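Local coordinates for protein NAD(P)H-FMN oxidoreductase (Bacillus subtilis, PDB 5LVA) that binds flavin mononucleotide and probably uses NAD(P)H to reduce flavin or quinone substrates, at residues Met1-Glu13 / Leu53-Tyr67. Residues are numbered along the deposited sequence; the frame is centred on the assembly and turned at random.
With FMN (flavin mononucleotide), chain C.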
loop_
_atom_site.group_PDB
_atom_site.type_symbol
_atom_site.label_atom_id
_atom_site.label_comp_id
_atom_site.label_asym_id
_atom_site.label_seq_id
_atom_site.Cartn_x
_atom_site.Cartn_y
_atom_site.Cartn_z
ATOM N N MET A 1 -3.379 -13.746 -8.203
ATOM C CA MET A 1 -4.335 -13.547 -9.294
ATOM C C MET A 1 -5.254 -12.358 -9.011
ATOM O O MET A 1 -5.161 -11.337 -9.684
ATOM C CB MET A 1 -5.155 -14.823 -9.535
ATOM C CG MET A 1 -5.931 -14.873 -10.861
ATOM S SD MET A 1 -5.168 -13.996 -12.248
ATOM C CE MET A 1 -6.082 -14.649 -13.649
ATOM N N LYS A 2 -6.129 -12.477 -8.016
ATOM C CA LYS A 2 -7.015 -11.364 -7.667
ATOM C C LYS A 2 -6.354 -10.368 -6.721
ATOM O O LYS A 2 -6.133 -10.658 -5.558
ATOM C CB LYS A 2 -8.309 -11.877 -7.048
ATOM C CG LYS A 2 -9.370 -12.179 -8.069
ATOM C CD LYS A 2 -10.748 -12.049 -7.475
ATOM C CE LYS A 2 -11.689 -13.080 -8.067
ATOM N NZ LYS A 2 -12.405 -13.833 -6.998
ATOM N N VAL A 3 -6.067 -9.177 -7.224
ATOM C CA VAL A 3 -5.293 -8.220 -6.459
ATOM C C VAL A 3 -6.048 -6.938 -6.169
ATOM O O VAL A 3 -6.438 -6.220 -7.077
ATOM C CB VAL A 3 -3.995 -7.867 -7.186
ATOM C CG1 VAL A 3 -3.174 -6.917 -6.356
ATOM C CG2 VAL A 3 -3.206 -9.130 -7.510
ATOM N N LEU A 4 -6.236 -6.649 -4.888
ATOM C CA LEU A 4 -6.877 -5.421 -4.451
ATOM C C LEU A 4 -5.821 -4.359 -4.142
ATOM O O LEU A 4 -4.988 -4.556 -3.270
ATOM C CB LEU A 4 -7.749 -5.700 -3.230
ATOM C CG LEU A 4 -8.554 -4.563 -2.610
ATOM C CD1 LEU A 4 -9.621 -4.046 -3.561
ATOM C CD2 LEU A 4 -9.181 -5.033 -1.329
ATOM N N VAL A 5 -5.824 -3.254 -4.880
ATOM C CA VAL A 5 -4.876 -2.176 -4.629
ATOM C C VAL A 5 -5.591 -1.022 -3.974
ATOM O O VAL A 5 -6.364 -0.315 -4.617
ATOM C CB VAL A 5 -4.187 -1.646 -5.914
ATOM C CG1 VAL A 5 -3.195 -0.550 -5.570
ATOM C CG2 VAL A 5 -3.490 -2.757 -6.679
ATOM N N LEU A 6 -5.328 -0.827 -2.692
ATOM C CA LEU A 6 -5.906 0.289 -1.975
ATOM C C LEU A 6 -4.956 1.475 -1.995
ATOM O O LEU A 6 -3.953 1.466 -1.304
ATOM C CB LEU A 6 -6.233 -0.128 -0.548
ATOM C CG LEU A 6 -7.023 -1.435 -0.455
ATOM C CD1 LEU A 6 -7.232 -1.849 0.982
ATOM C CD2 LEU A 6 -8.346 -1.259 -1.136
ATOM N N ALA A 7 -5.267 2.494 -2.794
ATOM C CA ALA A 7 -4.383 3.651 -2.912
ATOM C C ALA A 7 -4.800 4.746 -1.958
ATOM O O ALA A 7 -5.963 5.116 -1.906
ATOM C CB ALA A 7 -4.355 4.160 -4.325
ATOM N N PHE A 8 -3.840 5.253 -1.190
ATOM C CA PHE A 8 -4.113 6.298 -0.218
ATOM C C PHE A 8 -3.284 7.548 -0.491
ATOM O O PHE A 8 -2.165 7.689 -0.007
ATOM C CB PHE A 8 -3.844 5.812 1.206
ATOM C CG PHE A 8 -4.768 4.719 1.681
ATOM C CD1 PHE A 8 -4.514 3.393 1.374
ATOM C CD2 PHE A 8 -5.853 5.016 2.484
ATOM C CE1 PHE A 8 -5.337 2.387 1.828
ATOM C CE2 PHE A 8 -6.682 4.009 2.941
ATOM C CZ PHE A 8 -6.426 2.692 2.609
ATOM N N HIS A 9 -3.854 8.452 -1.264
ATOM C CA HIS A 9 -3.233 9.710 -1.577
ATOM C C HIS A 9 -4.300 10.794 -1.497
ATOM O O HIS A 9 -5.362 10.661 -2.079
ATOM C CB HIS A 9 -2.599 9.661 -2.955
ATOM C CG HIS A 9 -1.714 10.825 -3.246
ATOM N ND1 HIS A 9 -2.152 12.129 -3.174
ATOM C CD2 HIS A 9 -0.416 10.885 -3.610
ATOM C CE1 HIS A 9 -1.161 12.941 -3.479
ATOM N NE2 HIS A 9 -0.094 12.212 -3.747
ATOM N N PRO A 10 -4.030 11.859 -0.741
ATOM C CA PRO A 10 -5.040 12.887 -0.491
ATOM C C PRO A 10 -5.581 13.537 -1.756
ATOM O O PRO A 10 -6.730 13.967 -1.778
ATOM C CB PRO A 10 -4.286 13.900 0.355
ATOM C CG PRO A 10 -3.265 13.051 1.093
ATOM C CD PRO A 10 -2.825 12.047 0.089
ATOM N N ASN A 11 -4.765 13.601 -2.799
ATOM C CA ASN A 11 -5.183 14.207 -4.054
ATOM C C ASN A 11 -4.535 13.510 -5.227
ATOM O O ASN A 11 -3.481 13.913 -5.701
ATOM C CB ASN A 11 -4.834 15.687 -4.077
ATOM C CG ASN A 11 -5.553 16.445 -5.177
ATOM O OD1 ASN A 11 -5.924 15.887 -6.210
ATOM N ND2 ASN A 11 -5.735 17.735 -4.964
ATOM N N MET A 12 -5.185 12.465 -5.701
ATOM C CA MET A 12 -4.670 11.661 -6.795
ATOM C C MET A 12 -4.593 12.392 -8.151
ATOM O O MET A 12 -4.013 11.879 -9.103
ATOM C CB MET A 12 -5.544 10.426 -6.926
ATOM C CG MET A 12 -4.855 9.219 -7.434
ATOM S SD MET A 12 -3.518 8.702 -6.376
ATOM C CE MET A 12 -3.167 7.141 -7.153
ATOM N N GLU A 13 -5.200 13.567 -8.251
ATOM C CA GLU A 13 -5.122 14.351 -9.475
ATOM C C GLU A 13 -3.859 15.192 -9.473
ATOM O O GLU A 13 -3.283 15.462 -10.522
ATOM C CB GLU A 13 -6.350 15.262 -9.637
ATOM C CG GLU A 13 -7.666 14.542 -9.911
ATOM C CD GLU A 13 -7.685 13.835 -11.255
ATOM O OE1 GLU A 13 -7.597 14.521 -12.297
ATOM O OE2 GLU A 13 -7.791 12.592 -11.276
ATOM N N LEU A 53 -14.514 -6.475 0.274
ATOM C CA LEU A 53 -13.585 -6.415 -0.839
ATOM C C LEU A 53 -12.317 -7.187 -0.529
ATOM O O LEU A 53 -11.816 -7.912 -1.381
ATOM C CB LEU A 53 -13.259 -4.964 -1.194
ATOM C CG LEU A 53 -14.370 -4.298 -1.996
ATOM C CD1 LEU A 53 -14.193 -2.789 -2.089
ATOM C CD2 LEU A 53 -14.425 -4.917 -3.361
ATOM N N CYS A 54 -11.796 -7.018 0.683
ATOM C CA CYS A 54 -10.644 -7.805 1.140
ATOM C C CYS A 54 -10.935 -9.293 1.003
ATOM O O CYS A 54 -10.125 -10.044 0.483
ATOM C CB CYS A 54 -10.281 -7.488 2.599
ATOM S SG CYS A 54 -9.712 -5.808 2.936
ATOM N N GLU A 55 -12.105 -9.704 1.472
ATOM C CA GLU A 55 -12.543 -11.084 1.365
ATOM C C GLU A 55 -12.491 -11.629 -0.066
ATOM O O GLU A 55 -12.146 -12.789 -0.285
ATOM C CB GLU A 55 -13.962 -11.219 1.914
ATOM C CG GLU A 55 -14.075 -10.920 3.396
ATOM C CD GLU A 55 -15.487 -11.054 3.914
ATOM O OE1 GLU A 55 -16.311 -11.662 3.217
ATOM O OE2 GLU A 55 -15.782 -10.544 5.008
ATOM N N GLU A 56 -12.812 -10.791 -1.041
ATOM C CA GLU A 56 -12.950 -11.253 -2.413
ATOM C C GLU A 56 -11.641 -11.287 -3.199
ATOM O O GLU A 56 -11.615 -11.791 -4.309
ATOM C CB GLU A 56 -13.992 -10.391 -3.153
ATOM C CG GLU A 56 -15.448 -10.775 -2.823
ATOM C CD GLU A 56 -16.492 -9.757 -3.316
ATOM O OE1 GLU A 56 -16.168 -8.917 -4.189
ATOM O OE2 GLU A 56 -17.649 -9.805 -2.837
ATOM N N HIS A 57 -10.553 -10.777 -2.632
ATOM C CA HIS A 57 -9.266 -10.780 -3.329
ATOM C C HIS A 57 -8.207 -11.590 -2.598
ATOM O O HIS A 57 -8.297 -11.793 -1.393
ATOM C CB HIS A 57 -8.758 -9.354 -3.532
ATOM C CG HIS A 57 -9.637 -8.521 -4.404
ATOM N ND1 HIS A 57 -10.864 -8.055 -3.989
ATOM C CD2 HIS A 57 -9.469 -8.063 -5.668
ATOM C CE1 HIS A 57 -11.417 -7.349 -4.960
ATOM N NE2 HIS A 57 -10.587 -7.335 -5.989
ATOM N N ASP A 58 -7.196 -12.040 -3.337
ATOM C CA ASP A 58 -6.186 -12.947 -2.799
ATOM C C ASP A 58 -5.007 -12.188 -2.213
ATOM O O ASP A 58 -4.317 -12.683 -1.333
ATOM C CB ASP A 58 -5.691 -13.912 -3.886
ATOM C CG ASP A 58 -6.827 -14.652 -4.586
ATOM O OD1 ASP A 58 -7.619 -15.325 -3.902
ATOM O OD2 ASP A 58 -6.927 -14.562 -5.827
ATOM N N ARG A 59 -4.778 -10.983 -2.716
ATOM C CA ARG A 59 -3.667 -10.158 -2.292
ATOM C C ARG A 59 -4.135 -8.728 -2.086
ATOM O O ARG A 59 -4.860 -8.196 -2.903
ATOM C CB ARG A 59 -2.544 -10.199 -3.323
ATOM C CG ARG A 59 -1.346 -9.351 -2.944
ATOM C CD ARG A 59 -0.337 -9.273 -4.059
ATOM N NE ARG A 59 0.331 -10.545 -4.264
ATOM C CZ ARG A 59 1.381 -10.720 -5.056
ATOM N NH1 ARG A 59 1.884 -9.697 -5.728
ATOM N NH2 ARG A 59 1.927 -11.925 -5.176
ATOM N N ILE A 60 -3.714 -8.105 -0.993
ATOM C CA ILE A 60 -4.066 -6.720 -0.718
ATOM C C ILE A 60 -2.834 -5.823 -0.709
ATOM O O ILE A 60 -1.873 -6.076 0.011
ATOM C CB ILE A 60 -4.788 -6.597 0.609
ATOM C CG1 ILE A 60 -5.885 -7.649 0.670
ATOM C CG2 ILE A 60 -5.363 -5.203 0.762
ATOM C CD1 ILE A 60 -6.664 -7.613 1.907
ATOM N N VAL A 61 -2.874 -4.781 -1.531
ATOM C CA VAL A 61 -1.750 -3.874 -1.706
ATOM C C VAL A 61 -2.084 -2.497 -1.186
ATOM O O VAL A 61 -3.007 -1.865 -1.665
ATOM C CB VAL A 61 -1.350 -3.766 -3.181
ATOM C CG1 VAL A 61 -0.260 -2.750 -3.361
ATOM C CG2 VAL A 61 -0.916 -5.119 -3.710
ATOM N N PHE A 62 -1.335 -2.032 -0.201
ATOM C CA PHE A 62 -1.519 -0.685 0.315
ATOM C C PHE A 62 -0.546 0.254 -0.379
ATOM O O PHE A 62 0.663 0.142 -0.202
ATOM C CB PHE A 62 -1.328 -0.654 1.829
ATOM C CG PHE A 62 -2.285 -1.539 2.578
ATOM C CD1 PHE A 62 -2.003 -2.882 2.776
ATOM C CD2 PHE A 62 -3.470 -1.033 3.072
ATOM C CE1 PHE A 62 -2.889 -3.699 3.462
ATOM C CE2 PHE A 62 -4.363 -1.840 3.750
ATOM C CZ PHE A 62 -4.067 -3.174 3.953
ATOM N N GLN A 63 -1.079 1.159 -1.198
ATOM C CA GLN A 63 -0.261 2.085 -1.963
ATOM C C GLN A 63 -0.406 3.488 -1.416
ATOM O O GLN A 63 -1.509 3.996 -1.305
ATOM C CB GLN A 63 -0.641 2.053 -3.437
ATOM C CG GLN A 63 0.241 2.915 -4.313
ATOM C CD GLN A 63 -0.192 2.949 -5.768
ATOM O OE1 GLN A 63 -0.806 2.020 -6.278
ATOM N NE2 GLN A 63 0.146 4.027 -6.446
ATOM N N PHE A 64 0.710 4.120 -1.073
ATOM C CA PHE A 64 0.663 5.454 -0.506
ATOM C C PHE A 64 1.998 6.141 -0.626
ATOM O O PHE A 64 2.997 5.492 -0.863
ATOM C CB PHE A 64 0.220 5.403 0.963
ATOM C CG PHE A 64 1.044 4.483 1.842
ATOM C CD1 PHE A 64 0.697 3.152 1.994
ATOM C CD2 PHE A 64 2.140 4.965 2.545
ATOM C CE1 PHE A 64 1.427 2.333 2.801
ATOM C CE2 PHE A 64 2.870 4.147 3.352
ATOM C CZ PHE A 64 2.521 2.829 3.482
ATOM N N PRO A 65 2.017 7.472 -0.513
ATOM C CA PRO A 65 3.310 8.134 -0.388
ATOM C C PRO A 65 3.792 8.064 1.050
ATOM O O PRO A 65 2.971 8.063 1.962
ATOM C CB PRO A 65 3.008 9.574 -0.793
ATOM C CG PRO A 65 1.602 9.765 -0.395
ATOM C CD PRO A 65 0.926 8.448 -0.688
ATOM N N LEU A 66 5.103 8.001 1.240
ATOM C CA LEU A 66 5.684 8.059 2.562
ATOM C C LEU A 66 5.567 9.458 3.121
ATOM O O LEU A 66 6.215 10.382 2.639
ATOM C CB LEU A 66 7.152 7.641 2.530
ATOM C CG LEU A 66 7.789 7.248 3.857
ATOM C CD1 LEU A 66 7.167 5.958 4.332
ATOM C CD2 LEU A 66 9.275 7.107 3.697
ATOM N N TYR A 67 4.736 9.590 4.145
ATOM C CA TYR A 67 4.554 10.833 4.863
ATOM C C TYR A 67 5.049 10.656 6.277
ATOM O O TYR A 67 4.516 9.824 6.998
ATOM C CB TYR A 67 3.083 11.244 4.901
ATOM C CG TYR A 67 2.505 11.787 3.625
ATOM C CD1 TYR A 67 3.302 12.059 2.517
ATOM C CD2 TYR A 67 1.158 12.051 3.536
ATOM C CE1 TYR A 67 2.759 12.567 1.361
ATOM C CE2 TYR A 67 0.612 12.555 2.391
ATOM C CZ TYR A 67 1.401 12.818 1.303
ATOM O OH TYR A 67 0.795 13.330 0.162
HETATM N N1 FMN C . 9.633 11.617 1.775
HETATM C C2 FMN C . 10.495 10.797 2.476
HETATM O O2 FMN C . 11.418 10.230 1.899
HETATM N N3 FMN C . 10.332 10.593 3.823
HETATM C C4 FMN C . 9.317 11.210 4.497
HETATM O O4 FMN C . 9.206 10.994 5.699
HETATM C C4A FMN C . 8.441 12.048 3.800
HETATM N N5 FMN C . 7.411 12.677 4.451
HETATM C C5A FMN C . 6.544 13.500 3.773
HETATM C C6 FMN C . 5.512 14.117 4.463
HETATM C C7 FMN C . 4.613 14.937 3.817
HETATM C C7M FMN C . 3.505 15.589 4.600
HETATM C C8 FMN C . 4.763 15.148 2.445
HETATM C C8M FMN C . 3.810 16.030 1.695
HETATM C C9 FMN C . 5.800 14.531 1.757
HETATM C C9A FMN C . 6.690 13.696 2.411
HETATM N N10 FMN C . 7.734 13.074 1.737
HETATM C C10 FMN C . 8.601 12.248 2.435
HETATM C "C1'" FMN C . 7.889 13.239 0.251
HETATM C "C2'" FMN C . 6.912 12.188 -0.333
HETATM O "O2'" FMN C . 7.249 10.872 0.096
HETATM C "C3'" FMN C . 6.673 12.250 -1.851
HETATM O "O3'" FMN C . 6.048 13.490 -2.073
HETATM C "C4'" FMN C . 5.771 11.091 -2.318
HETATM O "O4'" FMN C . 6.364 9.889 -1.932
HETATM C "C5'" FMN C . 5.486 10.891 -3.801
HETATM O "O5'" FMN C . 4.545 11.835 -4.235
HETATM P P FMN C . 3.276 11.615 -5.203
HETATM O O1P FMN C . 2.224 12.403 -4.512
HETATM O O2P FMN C . 3.619 12.148 -6.552
HETATM O O3P FMN C . 2.751 10.232 -5.356
#
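His57 places CG beside its own backbone nitrogen, opposite the carbonyl carbon (chi1 -63°), bringing one face of its imidazole under Leu4 CB in a CH-pi contact, 3.6 Å from His57 CG; Leu4, with CG anti to its nitrogen (chi1 -178°), sends CD1 to His57 CE1 and CD2 to Leu53 and Cys54. A histidine suits this place because its rim is polar: ND1 donates to Leu53 O at 2.8 Å and NE2 bonds Thr32, fixing the ring's rotation. Lys2 O accepts from Asp58 N and Arg59 N, starting the parallel pairing of strands 3-7 and 59-65, which runs on to Phe8 N and Gln63 O at 2.7 Å. On one face Val3 CG1 meets Val61 CG2 at 3.9 Å, and extended Gln63 spends its amide on Tyr166 and Asn18; on the other, Ile60 CG2 touches Leu6 CD1, while Leu6, Phe62 and the following Phe8 meet helix 73-82. Past the strands, His9 NE2 hydrogen-bonds FMN O1P, and Asn11 N, in the ring plane, donates to His9 ND1. Tyr67 suits its place by being flat and long: CD1 lies 3.4 Å from FMN C8, while CE2 and OH reach Pro10; an alanine here would probably leave the flavin's dimethylbenzene end and Pro10 without their shared neighbour. Cofactor-binding loops at the carboxyl ends of central parallel strands are the hallmark of the flavodoxin-like fold.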